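Local coordinates for PUA domain-containing protein (Aeropyrum pernix, PDB 1ZS7), which is of uncharacterised function but probably binds RNA and may act in translation initiation, at residues Y34-P39 and W91-V96; V95-K100 and A131-E136; A105-A110 and H170-A175. All blocks are in the same frame, centred on the assembly; numbering follows the deposited sequence. Where two conformers were deposited one is given.

Contact 1: Y34-P39 and W91-V96. With K (potassium ion), chain G; PO4 (phosphate ion), chain F.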
loop_
_atom_site.group_PDB
_atom_site.type_symbol
_atom_site.label_atom_id
_atom_site.label_comp_id
_atom_site.label_asym_id
_atom_site.label_seq_id
_atom_site.Cartn_x
_atom_site.Cartn_y
_atom_site.Cartn_z
ATOM N N TYR A 34 -4.706 7.870 10.067
ATOM C CA TYR A 34 -4.339 7.908 8.635
ATOM C C TYR A 34 -5.339 7.297 7.662
ATOM O O TYR A 34 -5.170 7.413 6.434
ATOM C CB TYR A 34 -2.958 7.283 8.435
ATOM C CG TYR A 34 -1.944 7.987 9.274
ATOM C CD1 TYR A 34 -1.682 9.350 9.082
ATOM C CD2 TYR A 34 -1.287 7.322 10.300
ATOM C CE1 TYR A 34 -0.773 10.025 9.892
ATOM C CE2 TYR A 34 -0.373 7.980 11.101
ATOM C CZ TYR A 34 -0.113 9.328 10.886
ATOM O OH TYR A 34 0.797 9.981 11.697
ATOM N N TYR A 35 -6.368 6.653 8.209
ATOM C CA TYR A 35 -7.346 5.909 7.409
ATOM C C TYR A 35 -8.735 6.255 7.911
ATOM O O TYR A 35 -8.896 6.636 9.063
ATOM C CB TYR A 35 -7.049 4.387 7.486
ATOM C CG TYR A 35 -5.623 4.091 7.003
ATOM C CD1 TYR A 35 -5.319 4.117 5.640
ATOM C CD2 TYR A 35 -4.577 3.872 7.918
ATOM C CE1 TYR A 35 -4.010 3.924 5.176
ATOM C CE2 TYR A 35 -3.261 3.659 7.466
ATOM C CZ TYR A 35 -2.991 3.683 6.100
ATOM O OH TYR A 35 -1.706 3.482 5.665
ATOM N N THR A 36 -9.722 6.163 7.023
ATOM C CA THR A 36 -11.116 6.354 7.388
ATOM C C THR A 36 -11.531 5.305 8.406
ATOM O O THR A 36 -12.168 5.635 9.398
ATOM C CB THR A 36 -12.037 6.260 6.164
ATOM O OG1 THR A 36 -11.607 7.218 5.191
ATOM C CG2 THR A 36 -13.497 6.546 6.561
ATOM N N ARG A 37 -11.152 4.051 8.139
ATOM C CA ARG A 37 -11.467 2.918 9.006
ATOM C C ARG A 37 -10.271 1.991 9.040
ATOM O O ARG A 37 -9.526 1.905 8.079
ATOM C CB ARG A 37 -12.658 2.113 8.462
ATOM C CG ARG A 37 -13.993 2.806 8.541
ATOM C CD ARG A 37 -15.113 1.888 8.014
ATOM N NE ARG A 37 -14.924 1.462 6.617
ATOM C CZ ARG A 37 -15.186 2.205 5.545
ATOM N NH1 ARG A 37 -15.661 3.442 5.667
ATOM N NH2 ARG A 37 -14.984 1.698 4.332
ATOM N N ILE A 38 -10.106 1.280 10.143
ATOM C CA ILE A 38 -9.152 0.177 10.194
ATOM C C ILE A 38 -9.906 -0.995 9.531
ATOM O O ILE A 38 -11.032 -1.286 9.923
ATOM C CB ILE A 38 -8.692 -0.086 11.660
ATOM C CG1 ILE A 38 -7.713 1.048 12.052
ATOM C CG2 ILE A 38 -8.088 -1.490 11.806
ATOM C CD1 ILE A 38 -7.421 1.230 13.503
ATOM N N PRO A 39 -9.333 -1.604 8.476
ATOM C CA PRO A 39 -10.124 -2.531 7.636
ATOM C C PRO A 39 -10.458 -3.899 8.226
ATOM O O PRO A 39 -11.432 -4.527 7.781
ATOM C CB PRO A 39 -9.239 -2.738 6.405
ATOM C CG PRO A 39 -7.825 -2.531 6.917
ATOM C CD PRO A 39 -7.971 -1.414 7.956
ATOM N N TRP A 91 -11.801 2.019 2.737
ATOM C CA TRP A 91 -11.325 2.401 4.065
ATOM C C TRP A 91 -10.183 3.431 4.016
ATOM O O TRP A 91 -9.840 4.024 5.035
ATOM C CB TRP A 91 -10.907 1.149 4.841
ATOM C CG TRP A 91 -9.781 0.380 4.184
ATOM C CD1 TRP A 91 -9.871 -0.517 3.130
ATOM C CD2 TRP A 91 -8.408 0.432 4.547
ATOM N NE1 TRP A 91 -8.622 -1.024 2.838
ATOM C CE2 TRP A 91 -7.706 -0.443 3.680
ATOM C CE3 TRP A 91 -7.693 1.139 5.525
ATOM C CZ2 TRP A 91 -6.325 -0.636 3.774
ATOM C CZ3 TRP A 91 -6.311 0.946 5.624
ATOM C CH2 TRP A 91 -5.645 0.065 4.745
ATOM N N LEU A 92 -9.604 3.640 2.835
ATOM C CA LEU A 92 -8.589 4.679 2.648
ATOM C C LEU A 92 -9.265 6.056 2.640
ATOM O O LEU A 92 -10.445 6.158 2.308
ATOM C CB LEU A 92 -7.866 4.460 1.307
ATOM C CG LEU A 92 -7.195 3.107 1.050
ATOM C CD1 LEU A 92 -6.522 3.118 -0.316
ATOM C CD2 LEU A 92 -6.181 2.739 2.157
ATOM N N LYS A 93 -8.519 7.112 2.967
ATOM C CA LYS A 93 -9.069 8.458 2.899
ATOM C C LYS A 93 -9.374 8.853 1.453
ATOM O O LYS A 93 -10.322 9.584 1.197
ATOM C CB LYS A 93 -8.153 9.474 3.579
ATOM C CG LYS A 93 -8.074 9.258 5.084
ATOM C CD LYS A 93 -7.416 10.446 5.801
ATOM C CE LYS A 93 -7.593 10.254 7.319
ATOM N NZ LYS A 93 -7.097 11.456 8.043
ATOM N N GLY A 94 -8.591 8.328 0.518
ATOM C CA GLY A 94 -8.851 8.625 -0.869
ATOM C C GLY A 94 -8.243 7.645 -1.834
ATOM O O GLY A 94 -7.340 6.864 -1.492
ATOM N N VAL A 95 -8.756 7.718 -3.052
ATOM C CA VAL A 95 -8.269 6.960 -4.183
ATOM C C VAL A 95 -8.121 7.930 -5.347
ATOM O O VAL A 95 -8.901 8.884 -5.474
ATOM C CB VAL A 95 -9.237 5.796 -4.475
ATOM C CG1 VAL A 95 -9.246 5.378 -5.947
ATOM C CG2 VAL A 95 -8.861 4.610 -3.532
ATOM N N VAL A 96 -7.084 7.733 -6.148
ATOM C CA VAL A 96 -6.888 8.530 -7.352
ATOM C C VAL A 96 -6.980 7.558 -8.523
ATOM O O VAL A 96 -6.315 6.523 -8.520
ATOM C CB VAL A 96 -5.531 9.261 -7.312
ATOM C CG1 VAL A 96 -5.252 9.997 -8.629
ATOM C CG2 VAL A 96 -5.502 10.282 -6.129
HETATM K K K G . -12.621 -2.666 11.357
HETATM P P PO4 F . -8.262 14.611 6.343
HETATM O O1 PO4 F . -6.804 14.273 6.158
HETATM O O2 PO4 F . -8.996 13.413 6.917
HETATM O O3 PO4 F . -8.366 15.780 7.304
HETATM O O4 PO4 F . -8.902 15.015 5.029
HETATM O O HOH W 1 -5.945 6.711 3.815
HETATM O O HOH W 2 -13.017 6.505 2.702
#

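Contact 2: V95-K100 and A131-E136. With PO4 (phosphate ion), chain C.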
loop_
_atom_site.group_PDB
_atom_site.type_symbol
_atom_site.label_atom_id
_atom_site.label_comp_id
_atom_site.label_asym_id
_atom_site.label_seq_id
_atom_site.Cartn_x
_atom_site.Cartn_y
_atom_site.Cartn_z
ATOM N N VAL A 95 -8.756 7.718 -3.052
ATOM C CA VAL A 95 -8.269 6.960 -4.183
ATOM C C VAL A 95 -8.121 7.930 -5.347
ATOM O O VAL A 95 -8.901 8.884 -5.474
ATOM C CB VAL A 95 -9.237 5.796 -4.475
ATOM C CG1 VAL A 95 -9.246 5.378 -5.947
ATOM C CG2 VAL A 95 -8.861 4.610 -3.532
ATOM N N VAL A 96 -7.084 7.733 -6.148
ATOM C CA VAL A 96 -6.888 8.530 -7.352
ATOM C C VAL A 96 -6.980 7.558 -8.523
ATOM O O VAL A 96 -6.315 6.523 -8.520
ATOM C CB VAL A 96 -5.531 9.261 -7.312
ATOM C CG1 VAL A 96 -5.252 9.997 -8.629
ATOM C CG2 VAL A 96 -5.502 10.282 -6.129
ATOM N N LEU A 97 -7.815 7.888 -9.508
ATOM C CA LEU A 97 -7.987 7.055 -10.697
ATOM C C LEU A 97 -7.050 7.567 -11.789
ATOM O O LEU A 97 -6.943 8.782 -12.005
ATOM C CB LEU A 97 -9.446 7.128 -11.184
ATOM C CG LEU A 97 -10.520 6.719 -10.166
ATOM C CD1 LEU A 97 -11.904 6.791 -10.807
ATOM C CD2 LEU A 97 -10.207 5.340 -9.635
ATOM N N VAL A 98 -6.361 6.655 -12.462
ATOM C CA VAL A 98 -5.328 7.060 -13.416
ATOM C C VAL A 98 -5.566 6.457 -14.797
ATOM O O VAL A 98 -6.233 5.417 -14.937
ATOM C CB VAL A 98 -3.884 6.713 -12.915
ATOM C CG1 VAL A 98 -3.672 7.175 -11.483
ATOM C CG2 VAL A 98 -3.591 5.193 -13.033
ATOM N N ASP A 99 -4.976 7.086 -15.806
ATOM C CA ASP A 99 -5.121 6.587 -17.181
ATOM C C ASP A 99 -4.169 5.409 -17.460
ATOM O O ASP A 99 -3.378 5.036 -16.594
ATOM C CB ASP A 99 -4.992 7.713 -18.227
ATOM C CG ASP A 99 -3.618 8.415 -18.235
ATOM O OD1 ASP A 99 -2.573 7.857 -17.821
ATOM O OD2 ASP A 99 -3.587 9.586 -18.702
ATOM N N LYS A 100 -4.273 4.825 -18.657
ATOM C CA LYS A 100 -3.524 3.604 -18.973
ATOM C C LYS A 100 -2.024 3.835 -18.914
ATOM O O LYS A 100 -1.288 3.028 -18.320
ATOM C CB LYS A 100 -3.925 3.030 -20.336
ATOM C CG LYS A 100 -3.347 1.629 -20.570
ATOM C CD LYS A 100 -3.917 0.991 -21.812
ATOM C CE LYS A 100 -3.344 1.617 -23.062
ATOM N NZ LYS A 100 -4.154 1.179 -24.257
ATOM N N ALA A 131 -4.430 5.469 -2.578
ATOM C CA ALA A 131 -4.048 4.474 -3.564
ATOM C C ALA A 131 -4.388 5.004 -4.955
ATOM O O ALA A 131 -5.347 5.763 -5.124
ATOM C CB ALA A 131 -4.771 3.159 -3.318
ATOM N N ALA A 132 -3.587 4.601 -5.930
ATOM C CA ALA A 132 -3.819 4.889 -7.327
ATOM C C ALA A 132 -4.320 3.620 -8.011
ATOM O O ALA A 132 -3.680 2.552 -7.930
ATOM C CB ALA A 132 -2.538 5.376 -7.983
ATOM N N LEU A 133 -5.455 3.761 -8.692
ATOM C CA LEU A 133 -6.142 2.673 -9.387
ATOM C C LEU A 133 -6.256 2.979 -10.866
ATOM O O LEU A 133 -6.612 4.118 -11.254
ATOM C CB LEU A 133 -7.566 2.502 -8.837
ATOM C CG LEU A 133 -7.797 1.711 -7.534
ATOM C CD1 LEU A 133 -6.921 2.131 -6.374
ATOM C CD2 LEU A 133 -9.302 1.779 -7.177
ATOM N N TYR A 134 -5.986 1.970 -11.688
ATOM C CA TYR A 134 -6.215 2.106 -13.124
ATOM C C TYR A 134 -7.716 2.295 -13.293
ATOM O O TYR A 134 -8.495 1.508 -12.759
ATOM C CB TYR A 134 -5.729 0.853 -13.848
ATOM C CG TYR A 134 -6.008 0.827 -15.326
ATOM C CD1 TYR A 134 -6.042 2.015 -16.088
ATOM C CD2 TYR A 134 -6.217 -0.393 -15.986
ATOM C CE1 TYR A 134 -6.303 1.976 -17.460
ATOM C CE2 TYR A 134 -6.462 -0.436 -17.340
ATOM C CZ TYR A 134 -6.496 0.746 -18.075
ATOM O OH TYR A 134 -6.742 0.702 -19.427
ATOM N N HIS A 135 -8.126 3.348 -14.001
ATOM C CA HIS A 135 -9.555 3.705 -14.040
ATOM C C HIS A 135 -10.444 2.619 -14.652
ATOM O O HIS A 135 -11.572 2.407 -14.202
ATOM C CB HIS A 135 -9.780 5.051 -14.739
ATOM C CG HIS A 135 -9.718 4.983 -16.235
ATOM N ND1 HIS A 135 -10.838 4.792 -17.023
ATOM C CD2 HIS A 135 -8.667 5.066 -17.085
ATOM C CE1 HIS A 135 -10.475 4.765 -18.296
ATOM N NE2 HIS A 135 -9.163 4.933 -18.361
ATOM N N GLU A 136 -9.930 1.935 -15.672
ATOM C CA GLU A 136 -10.763 1.034 -16.471
ATOM C C GLU A 136 -11.186 -0.217 -15.701
ATOM O O GLU A 136 -12.334 -0.650 -15.816
ATOM C CB GLU A 136 -10.052 0.674 -17.781
ATOM C CG GLU A 136 -10.898 -0.105 -18.788
ATOM C CD GLU A 136 -12.131 0.651 -19.279
ATOM O OE1 GLU A 136 -12.210 1.899 -19.134
ATOM O OE2 GLU A 136 -13.029 -0.023 -19.830
HETATM P P PO4 C . -6.753 6.170 -21.467
HETATM O O1 PO4 C . -8.069 6.919 -21.520
HETATM O O2 PO4 C . -6.684 5.329 -20.209
HETATM O O3 PO4 C . -6.628 5.274 -22.687
HETATM O O4 PO4 C . -5.644 7.179 -21.494
#

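Contact 3: A105-A110 and H170-A175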
loop_
_atom_site.group_PDB
_atom_site.type_symbol
_atom_site.label_atom_id
_atom_site.label_comp_id
_atom_site.label_asym_id
_atom_site.label_seq_id
_atom_site.Cartn_x
_atom_site.Cartn_y
_atom_site.Cartn_z
ATOM N N ALA A 105 3.217 3.221 -16.065
ATOM C CA ALA A 105 4.357 3.912 -15.451
ATOM C C ALA A 105 4.474 3.592 -13.954
ATOM O O ALA A 105 5.568 3.362 -13.449
ATOM C CB ALA A 105 4.224 5.402 -15.649
ATOM N N LEU A 106 3.345 3.581 -13.263
ATOM C CA LEU A 106 3.299 3.272 -11.826
ATOM C C LEU A 106 3.717 1.851 -11.548
ATOM O O LEU A 106 4.458 1.605 -10.589
ATOM C CB LEU A 106 1.895 3.528 -11.270
ATOM C CG LEU A 106 1.601 4.915 -10.669
ATOM C CD1 LEU A 106 2.184 6.101 -11.442
ATOM C CD2 LEU A 106 0.094 5.089 -10.495
ATOM N N ALA A 107 3.272 0.931 -12.401
ATOM C CA ALA A 107 3.671 -0.490 -12.327
ATOM C C ALA A 107 5.171 -0.672 -12.601
ATOM O O ALA A 107 5.764 -1.690 -12.258
ATOM C CB ALA A 107 2.802 -1.354 -13.329
ATOM N N LYS A 108 5.787 0.314 -13.238
ATOM C CA LYS A 108 7.234 0.296 -13.442
ATOM C C LYS A 108 7.996 0.965 -12.300
ATOM O O LYS A 108 9.210 0.856 -12.233
ATOM C CB LYS A 108 7.599 0.899 -14.802
ATOM C CG LYS A 108 7.165 0.010 -15.954
ATOM C CD LYS A 108 7.018 0.759 -17.292
ATOM C CE LYS A 108 8.343 1.290 -17.836
ATOM N NZ LYS A 108 8.165 1.864 -19.225
ATOM N N GLY A 109 7.291 1.644 -11.402
ATOM C CA GLY A 109 7.919 2.313 -10.255
ATOM C C GLY A 109 7.905 3.838 -10.238
ATOM O O GLY A 109 8.512 4.448 -9.347
ATOM N N ALA A 110 7.223 4.469 -11.187
ATOM C CA ALA A 110 7.170 5.948 -11.199
ATOM C C ALA A 110 6.250 6.539 -10.134
ATOM O O ALA A 110 5.295 5.895 -9.687
ATOM C CB ALA A 110 6.775 6.486 -12.576
ATOM N N HIS A 170 4.671 2.238 -2.314
ATOM C CA HIS A 170 4.660 0.796 -2.653
ATOM C C HIS A 170 3.879 0.668 -3.949
ATOM O O HIS A 170 2.844 1.323 -4.133
ATOM C CB HIS A 170 4.030 0.016 -1.503
ATOM C CG HIS A 170 3.547 -1.370 -1.835
ATOM N ND1 HIS A 170 4.395 -2.401 -2.189
ATOM C CD2 HIS A 170 2.308 -1.912 -1.764
ATOM C CE1 HIS A 170 3.689 -3.508 -2.371
ATOM N NE2 HIS A 170 2.423 -3.244 -2.097
ATOM N N ARG A 171 4.375 -0.179 -4.839
ATOM C CA ARG A 171 3.731 -0.385 -6.130
ATOM C C ARG A 171 3.803 -1.818 -6.628
ATOM O O ARG A 171 4.660 -2.627 -6.198
ATOM C CB ARG A 171 4.291 0.589 -7.181
ATOM C CG ARG A 171 5.813 0.505 -7.404
ATOM C CD ARG A 171 6.217 -0.512 -8.460
ATOM N NE ARG A 171 7.690 -0.574 -8.604
ATOM C CZ ARG A 171 8.317 -1.449 -9.384
ATOM N NH1 ARG A 171 7.626 -2.335 -10.092
ATOM N NH2 ARG A 171 9.646 -1.457 -9.450
ATOM N N LEU A 172 2.915 -2.113 -7.570
ATOM C CA LEU A 172 2.814 -3.415 -8.206
ATOM C C LEU A 172 4.149 -3.856 -8.782
ATOM O O LEU A 172 4.731 -3.166 -9.616
ATOM C CB LEU A 172 1.777 -3.320 -9.317
ATOM C CG LEU A 172 1.173 -4.560 -9.944
ATOM C CD1 LEU A 172 0.406 -5.389 -8.899
ATOM C CD2 LEU A 172 0.236 -4.067 -11.039
ATOM N N GLY A 173 4.650 -4.985 -8.291
ATOM C CA GLY A 173 5.901 -5.549 -8.806
ATOM C C GLY A 173 7.171 -5.037 -8.140
ATOM O O GLY A 173 8.253 -5.422 -8.543
ATOM N N ASP A 174 7.057 -4.172 -7.134
ATOM C CA ASP A 174 8.237 -3.835 -6.334
ATOM C C ASP A 174 8.702 -5.009 -5.428
ATOM O O ASP A 174 8.075 -6.091 -5.399
ATOM C CB ASP A 174 8.137 -2.453 -5.624
ATOM C CG ASP A 174 7.255 -2.442 -4.360
ATOM O OD1 ASP A 174 6.888 -3.502 -3.824
ATOM O OD2 ASP A 174 6.937 -1.317 -3.883
ATOM N N ALA A 175 9.845 -4.835 -4.764
ATOM C CA ALA A 175 10.409 -5.950 -3.998
ATOM C C ALA A 175 9.454 -6.413 -2.876
ATOM O O ALA A 175 9.264 -7.623 -2.675
ATOM C CB ALA A 175 11.784 -5.581 -3.443
#

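Contact 1: Y34-P39 and W91-V96
Trp91 lies between the ring of Tyr35 and the pyrrolidine of Pro39, where a loop of the pre-PUA (DUF1947) region meets the residues leading into strand 94-98 of the PUA domain. The arrangement illustrates how one indole can anchor a loop of the pre-PUA region to the segment entering the PUA sheet. Pro39 makes a CH-pi contact, its CG poised 3.7 Å from the centroid of the six-membered ring of Trp91 and only 4° off the normal. Over the opposite face, offset toward the rim, comes CD2 of Leu92. The Tyr35 ring meets the indole obliquely, the two planes at 43°, and CZ3 of Trp91 sits over its face, 3.3 Å from Tyr35 CD1. At the indole edge the carbonyl O of Arg37 lies near the ring plane, 3.2 Å from Trp91 CE3. With chi1 at 61°, CG of Trp91 stands between its own N and carbonyl carbon, a torsion that turns the indole along the Tyr35-Pro39 loop.

The backbone supports this packing modestly: Trp91 O receives two weak hydrogen bonds, from the N of Thr36 and the N of Arg37. Further out, the Trp91 NE1 and Tyr35 OH groups are each fixed by a backbone carbonyl, of Gly88 and Ile77 respectively, so both buried rings have their polar atoms satisfied. The Arg37 guanidinium lays one face over CA of Trp91 and forms a salt bridge with Asp90. Just before Pro39, the carbonyl O of Ile38 binds a potassium ion, 2.5 Å away, which Phe40 O also binds. At the other end a water bridges Tyr34 O and Lys93 N, while the extended Lys93 chain passes Tyr34 O; its NZ donates to Pro33 O and to a phosphate probably picked up from the crystallisation medium, with Lys93 NZ 3.0 Å from phosphate O2.

Contact 2: V95-K100 and A131-E136
Tyr134 and Lys100 run alongside one another in the same direction, the phenol hydroxyl beside the lysine's aliphatic stem, with Tyr134 OH 3.7 Å from Lys100 CG. The tyrosine CG is anti to the backbone N (chi1 175°), which carries the ring toward the start of helix 100-107, beside Lys100, and brings the carbonyl O of Val98 to its edge, in plane. That same oxygen also lies in the plane of the His135 imidazole, at its edge, and accepts the His135 N-H at 3.0 Å from N to Val98 O. On the face holding Val95 and Leu97, Leu133 crosses Val95 at about a right angle, its CD2 3.8 Å from Val95 CG1, while Leu97 CD2 leans obliquely on Leu133 CB. These residues belong to strands 94-98 and 129-134, the parallel pair in the otherwise antiparallel mixed sheet of the PUA domain. Val96 N to Ala131 O, at 2.8 Å, begins a run of four backbone bonds, the first two nearly straight, and the strand directions diverge by 32°. Across the sheet, Val98 CG1 meets Ala132 CB, under Ala103 and Leu106 of helix 100-107. Asp99 is the N-cap of that helix, accepting from Ala102 N through OD1. Beside it a phosphate, likely a crystallisation additive, accepts at O2 from Lys100 N at 2.9 Å and from His135 NE2 at 3.1 Å.

Contact 3: A105-A110 and H170-A175
A Schellman motif closes helix 100-107 of the PUA domain, and against it folds the side chain of Arg171, just after the chain turns a corner at His170 on its way to the C-terminal helix 175-187. The case shows how a helix C-terminal end, rich in carbonyl oxygens, can receive an arginine. Gly109, at a phi of 112°, is the first residue to leave helical geometry, with Ala110 N bonded back to Ala105 O and Gly109 N to Leu106 O. The aliphatic part of Arg171 passes over that turn, with Arg171 CD 3.5 Å from Leu106 O and Arg171 NE 3.3 Å from Gly109 CA. The Arg171 chain is bent at chi2 (89°), which swings the guanidinium back along the helix end and lays one face over Lys108 O and Gly109 N, both near its rim. Asp174 N sits over the opposite face. Arg171 NH1 donates to Leu172 O, 3.0 Å away and close to the guanidinium plane; Ala107 O lies 2.9 Å from Arg171 NH1. The positive group probably eases the closeness of two acceptors, Ala107 O and Leu172 O, 3.2 Å apart.

Next comes a type II beta turn from Arg171 to Asp174, in which Asp174 N bonds to Arg171 O. Asp174 OD2 takes two donors from the same face of the carboxylate: His170 ND1, and Arg171 N, which comes from well above the plane. Through OD1 the aspartate also N-caps helix 175-187 at Trp177 N. Around the contact, Leu106 and Arg171 reach strand 140-146, whose Val143 and Val141 pair through the backbone with His170 and Leu172, while His170 packs on Leu176 of the C-terminal helix.

From the N terminus, contact 1 closes first: the loop after helix 21-31 is joined to the entry of strand 94-98, enclosing most of the pre-PUA sheet. Contact 2 starts on that same strand, sharing Val95 and Val96, and pairs it with strand 129-134 after helix 100-107 and strand 117-122. Contact 3 opens inside that loop and closes beyond it, tying the end of helix 100-107 to the turn after strand 164-171, so contacts 2 and 3 cross. Leu92 CD1 packs on Ala131 CB between contacts 1 and 2, and Leu106 CD2 on Ala132 CB between contacts 2 and 3. Contacts 1 and 3 do not touch and lie on opposite sides of the chain's centre.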